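Local coordinates for protein putative isochorismatase (Burkholderia xenovorans, PDB 3OQP) that is probably a hydrolase of the isochorismatase family, related to the nicotinamidases, although its substrate is not established, at residues A[2-14]-A[181-193]. Sequence-based numbering, arbitrary orientation. Where two conformers were deposited one is given.
Sequences MTTPRRALIVIDV and EWIAAVQGGTPLA
Arg7, at the start of strand 7-12, reaches to the C-terminal end of helix 181-188 and fastens on the carbonyl oxygen of Thr190, an instance of how a buried arginine can tie a central strand to the turn that finishes a packing helix. The grip is end-on: NH2 lies 2.8 Å from Thr190 O, in the carbonyl plane, while NH1 approaches the same oxygen at 3.1 Å from above that plane and makes the more bent bond, with an N-H...O angle of 135°. Because Thr190 O sits near the guanidinium plane, the two bonds fix the rotation of the group. CG stands anti to the carbonyl carbon of Arg7 (chi1 -66°), and from there the chain runs extended to NE, passing Trp182 in the opposite sense. The guanidinium and indole planes are 82° apart, so the two groups do not stack; NE of Arg7 comes 3.5 Å from NE1 of Trp182. Val186 CG2 bears on the Arg7 methylene CD at 3.8 Å, and Leu9 CD1 rests over one face of the indole.

The acceptor is presented by a Schellman motif, in which Gly189 has positive phi and Thr190 N returns to Ala185 O. Pro5 CD packs 3.4 Å from Gly189 O, and its CG touches the Thr190-Pro191 peptide. Farther out, the end of the selenomethionine side chain of Met2 touches the Pro191 ring, its CE 4.0 Å from CD of Pro191.

OE2 of Glu138, on strand 136-140, forms a salt bridge with Arg7 NH2 that probably offsets the buried charge, while OE1 accepts a weak hydrogen bond from Trp182 NE1. Strand 7-12 lies between 51-56 and 111-115 in the parallel sheet; helix 181-188 lies against one side of the sheet, running roughly antiparallel to strand 7-12, with Ile183 and Val186 against helix 30-47.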
loop_
_atom_site.group_PDB
_atom_site.type_symbol
_atom_site.label_atom_id
_atom_site.label_comp_id
_atom_site.label_asym_id
_atom_site.label_seq_id
_atom_site.Cartn_x
_atom_site.Cartn_y
_atom_site.Cartn_z
HETATM N N MSE A 2 6.442 -2.676 30.038
HETATM C CA MSE A 2 6.097 -2.027 28.730
HETATM C C MSE A 2 5.524 -0.617 28.914
HETATM O O MSE A 2 4.792 -0.366 29.863
HETATM C CB MSE A 2 5.042 -2.845 27.985
HETATM C CG MSE A 2 5.589 -3.941 27.079
HETATM SE SE MSE A 2 4.114 -4.863 26.127
HETATM C CE MSE A 2 2.749 -4.821 27.558
ATOM N N THR A 3 5.788 0.254 27.945
ATOM C CA THR A 3 5.175 1.592 27.925
ATOM C C THR A 3 3.749 1.508 27.385
ATOM O O THR A 3 3.494 0.848 26.394
ATOM C CB THR A 3 6.092 2.518 27.116
ATOM O OG1 THR A 3 7.308 2.740 27.863
ATOM C CG2 THR A 3 5.493 3.837 26.775
ATOM N N THR A 4 2.822 2.206 28.021
ATOM C CA THR A 4 1.436 2.252 27.541
ATOM C C THR A 4 1.365 2.865 26.131
ATOM O O THR A 4 1.938 3.960 25.926
ATOM C CB THR A 4 0.589 3.097 28.473
ATOM O OG1 THR A 4 0.789 2.645 29.822
ATOM C CG2 THR A 4 -0.922 3.060 28.062
ATOM N N PRO A 5 0.684 2.228 25.164
ATOM C CA PRO A 5 0.530 2.955 23.868
ATOM C C PRO A 5 -0.077 4.318 24.049
ATOM O O PRO A 5 -1.000 4.513 24.843
ATOM C CB PRO A 5 -0.435 2.070 23.068
ATOM C CG PRO A 5 -0.226 0.730 23.666
ATOM C CD PRO A 5 -0.003 0.935 25.136
ATOM N N ARG A 6 0.450 5.296 23.311
ATOM C CA ARG A 6 -0.081 6.669 23.253
ATOM C C ARG A 6 -0.669 6.861 21.857
ATOM O O ARG A 6 0.052 7.064 20.889
ATOM C CB ARG A 6 0.984 7.652 23.607
ATOM C CG ARG A 6 0.601 9.110 23.370
ATOM C CD ARG A 6 -0.699 9.557 23.967
ATOM N NE ARG A 6 -0.731 11.020 23.913
ATOM C CZ ARG A 6 -1.743 11.759 24.305
ATOM N NH1 ARG A 6 -2.860 11.165 24.775
ATOM N NH2 ARG A 6 -1.653 13.085 24.154
ATOM N N ARG A 7 -1.967 6.612 21.769
ATOM C CA ARG A 7 -2.696 6.454 20.535
ATOM C C ARG A 7 -3.324 7.793 20.121
ATOM O O ARG A 7 -3.766 8.572 20.967
ATOM C CB ARG A 7 -3.807 5.374 20.632
ATOM C CG ARG A 7 -3.310 3.992 20.836
ATOM C CD ARG A 7 -4.342 3.038 21.430
ATOM N NE ARG A 7 -4.018 1.653 21.219
ATOM C CZ ARG A 7 -3.851 0.690 22.144
ATOM N NH1 ARG A 7 -4.003 0.928 23.440
ATOM N NH2 ARG A 7 -3.665 -0.560 21.757
ATOM N N ALA A 8 -3.416 7.988 18.816
ATOM C CA ALA A 8 -4.305 8.976 18.216
ATOM C C ALA A 8 -5.228 8.147 17.294
ATOM O O ALA A 8 -4.752 7.328 16.539
ATOM C CB ALA A 8 -3.569 10.116 17.426
ATOM N N LEU A 9 -6.504 8.464 17.303
ATOM C CA LEU A 9 -7.439 7.887 16.356
ATOM C C LEU A 9 -7.589 8.848 15.155
ATOM O O LEU A 9 -7.996 9.999 15.323
ATOM C CB LEU A 9 -8.807 7.719 17.037
ATOM C CG LEU A 9 -9.896 7.136 16.151
ATOM C CD1 LEU A 9 -9.592 5.673 15.842
ATOM C CD2 LEU A 9 -11.291 7.331 16.820
ATOM N N ILE A 10 -7.277 8.354 13.952
ATOM C CA ILE A 10 -7.477 9.187 12.741
ATOM C C ILE A 10 -8.644 8.609 11.956
ATOM O O ILE A 10 -8.751 7.363 11.829
ATOM C CB ILE A 10 -6.179 9.225 11.925
ATOM C CG1 ILE A 10 -6.272 10.300 10.837
ATOM C CG2 ILE A 10 -5.773 7.876 11.352
ATOM C CD1 ILE A 10 -4.921 10.658 10.221
ATOM N N VAL A 11 -9.574 9.459 11.598
ATOM C CA VAL A 11 -10.816 9.116 10.953
ATOM C C VAL A 11 -10.738 9.637 9.553
ATOM O O VAL A 11 -10.870 10.875 9.325
ATOM C CB VAL A 11 -11.994 9.761 11.729
ATOM C CG1 VAL A 11 -13.299 9.339 11.123
ATOM C CG2 VAL A 11 -11.931 9.277 13.205
ATOM N N ILE A 12 -10.422 8.814 8.560
ATOM C CA ILE A 12 -10.013 9.240 7.226
ATOM C C ILE A 12 -11.190 9.271 6.280
ATOM O O ILE A 12 -11.844 8.247 5.989
ATOM C CB ILE A 12 -8.910 8.308 6.657
ATOM C CG1 ILE A 12 -7.675 8.355 7.579
ATOM C CG2 ILE A 12 -8.540 8.773 5.262
ATOM C CD1 ILE A 12 -6.512 7.483 7.146
ATOM N N ASP A 13 -11.472 10.467 5.781
ATOM C CA ASP A 13 -12.381 10.686 4.649
ATOM C C ASP A 13 -13.749 10.035 4.822
ATOM O O ASP A 13 -14.299 9.451 3.872
ATOM C CB ASP A 13 -11.754 10.268 3.334
ATOM C CG ASP A 13 -10.453 11.005 3.017
ATOM O OD1 ASP A 13 -10.037 11.918 3.758
ATOM O OD2 ASP A 13 -9.813 10.643 1.975
ATOM N N VAL A 14 -14.362 10.225 5.989
ATOM C CA VAL A 14 -15.685 9.732 6.247
ATOM C C VAL A 14 -16.697 10.743 5.770
ATOM O O VAL A 14 -17.266 11.521 6.543
ATOM C CB VAL A 14 -15.819 9.207 7.725
ATOM C CG1 VAL A 14 -17.285 8.711 7.989
ATOM C CG2 VAL A 14 -14.792 8.101 8.085
ATOM N N GLU A 181 -12.028 -4.886 20.126
ATOM C CA GLU A 181 -10.674 -5.229 20.536
ATOM C C GLU A 181 -9.826 -3.996 20.868
ATOM O O GLU A 181 -9.120 -3.964 21.863
ATOM C CB GLU A 181 -10.015 -6.080 19.442
ATOM C CG GLU A 181 -10.583 -7.471 19.381
ATOM C CD GLU A 181 -10.102 -8.379 18.250
ATOM O OE1 GLU A 181 -9.668 -7.995 17.131
ATOM O OE2 GLU A 181 -10.218 -9.596 18.527
ATOM N N TRP A 182 -9.957 -2.967 20.052
ATOM C CA TRP A 182 -9.251 -1.687 20.236
ATOM C C TRP A 182 -9.727 -0.982 21.487
ATOM O O TRP A 182 -8.905 -0.530 22.311
ATOM C CB TRP A 182 -9.415 -0.783 19.019
ATOM C CG TRP A 182 -8.637 0.446 19.159
ATOM C CD1 TRP A 182 -7.297 0.543 19.033
ATOM C CD2 TRP A 182 -9.152 1.759 19.442
ATOM N NE1 TRP A 182 -6.931 1.871 19.212
ATOM C CE2 TRP A 182 -8.051 2.631 19.464
ATOM C CE3 TRP A 182 -10.436 2.287 19.680
ATOM C CZ2 TRP A 182 -8.205 4.006 19.673
ATOM C CZ3 TRP A 182 -10.569 3.642 19.897
ATOM C CH2 TRP A 182 -9.463 4.469 19.939
ATOM N N ILE A 183 -11.036 -0.863 21.638
ATOM C CA ILE A 183 -11.604 -0.213 22.815
ATOM C C ILE A 183 -11.099 -0.864 24.109
ATOM O O ILE A 183 -10.714 -0.167 25.066
ATOM C CB ILE A 183 -13.104 -0.136 22.747
ATOM C CG1 ILE A 183 -13.540 0.792 21.630
ATOM C CG2 ILE A 183 -13.676 0.326 24.075
ATOM C CD1 ILE A 183 -15.040 0.721 21.318
ATOM N N ALA A 184 -11.108 -2.194 24.139
ATOM C CA ALA A 184 -10.576 -2.928 25.284
ATOM C C ALA A 184 -9.095 -2.697 25.553
ATOM O O ALA A 184 -8.670 -2.577 26.723
ATOM C CB ALA A 184 -10.909 -4.413 25.164
ATOM N N ALA A 185 -8.310 -2.665 24.479
ATOM C CA ALA A 185 -6.884 -2.406 24.594
ATOM C C ALA A 185 -6.588 -0.969 25.095
ATOM O O ALA A 185 -5.685 -0.749 25.897
ATOM C CB ALA A 185 -6.170 -2.674 23.309
ATOM N N VAL A 186 -7.403 -0.014 24.688
ATOM C CA VAL A 186 -7.325 1.359 25.241
ATOM C C VAL A 186 -7.624 1.344 26.746
ATOM O O VAL A 186 -6.904 1.930 27.535
ATOM C CB VAL A 186 -8.278 2.353 24.477
ATOM C CG1 VAL A 186 -8.385 3.697 25.201
ATOM C CG2 VAL A 186 -7.778 2.595 23.019
ATOM N N GLN A 187 -8.717 0.695 27.134
ATOM C CA GLN A 187 -9.064 0.563 28.546
ATOM C C GLN A 187 -7.950 -0.061 29.376
ATOM O O GLN A 187 -7.666 0.369 30.495
ATOM C CB GLN A 187 -10.371 -0.246 28.672
ATOM C CG GLN A 187 -10.746 -0.710 30.075
ATOM C CD GLN A 187 -12.053 -1.500 30.122
ATOM O OE1 GLN A 187 -12.174 -2.665 29.606
ATOM N NE2 GLN A 187 -13.064 -0.870 30.738
ATOM N N GLY A 188 -7.301 -1.079 28.840
ATOM C CA GLY A 188 -6.297 -1.827 29.572
ATOM C C GLY A 188 -4.894 -1.246 29.464
ATOM O O GLY A 188 -4.009 -1.619 30.186
ATOM N N GLY A 189 -4.681 -0.352 28.511
ATOM C CA GLY A 189 -3.376 0.217 28.260
ATOM C C GLY A 189 -2.387 -0.726 27.644
ATOM O O GLY A 189 -1.198 -0.643 27.931
ATOM N N THR A 190 -2.878 -1.593 26.755
ATOM C CA THR A 190 -2.057 -2.634 26.148
ATOM C C THR A 190 -1.988 -2.462 24.640
ATOM O O THR A 190 -2.912 -1.906 24.052
ATOM C CB THR A 190 -2.618 -4.033 26.515
ATOM O OG1 THR A 190 -4.028 -4.130 26.205
ATOM C CG2 THR A 190 -2.394 -4.278 28.041
ATOM N N PRO A 191 -0.897 -2.894 24.025
ATOM C CA PRO A 191 -0.803 -2.884 22.574
ATOM C C PRO A 191 -1.626 -3.969 21.939
ATOM O O PRO A 191 -1.975 -4.957 22.589
ATOM C CB PRO A 191 0.664 -3.150 22.306
ATOM C CG PRO A 191 1.151 -3.925 23.455
ATOM C CD PRO A 191 0.306 -3.484 24.633
ATOM N N LEU A 192 -1.927 -3.808 20.674
ATOM C CA LEU A 192 -2.582 -4.854 19.923
ATOM C C LEU A 192 -1.488 -5.681 19.233
ATOM O O LEU A 192 -0.410 -5.182 18.962
ATOM C CB LEU A 192 -3.555 -4.224 18.896
ATOM C CG LEU A 192 -4.839 -3.655 19.493
ATOM C CD1 LEU A 192 -5.540 -2.848 18.464
ATOM C CD2 LEU A 192 -5.774 -4.751 20.058
ATOM N N ALA A 193 -1.806 -6.931 18.922
ATOM C CA ALA A 193 -0.856 -7.868 18.333
ATOM C C ALA A 193 -0.580 -7.635 16.848
ATOM O O ALA A 193 -1.516 -7.465 16.084
ATOM C CB ALA A 193 -1.405 -9.298 18.513
#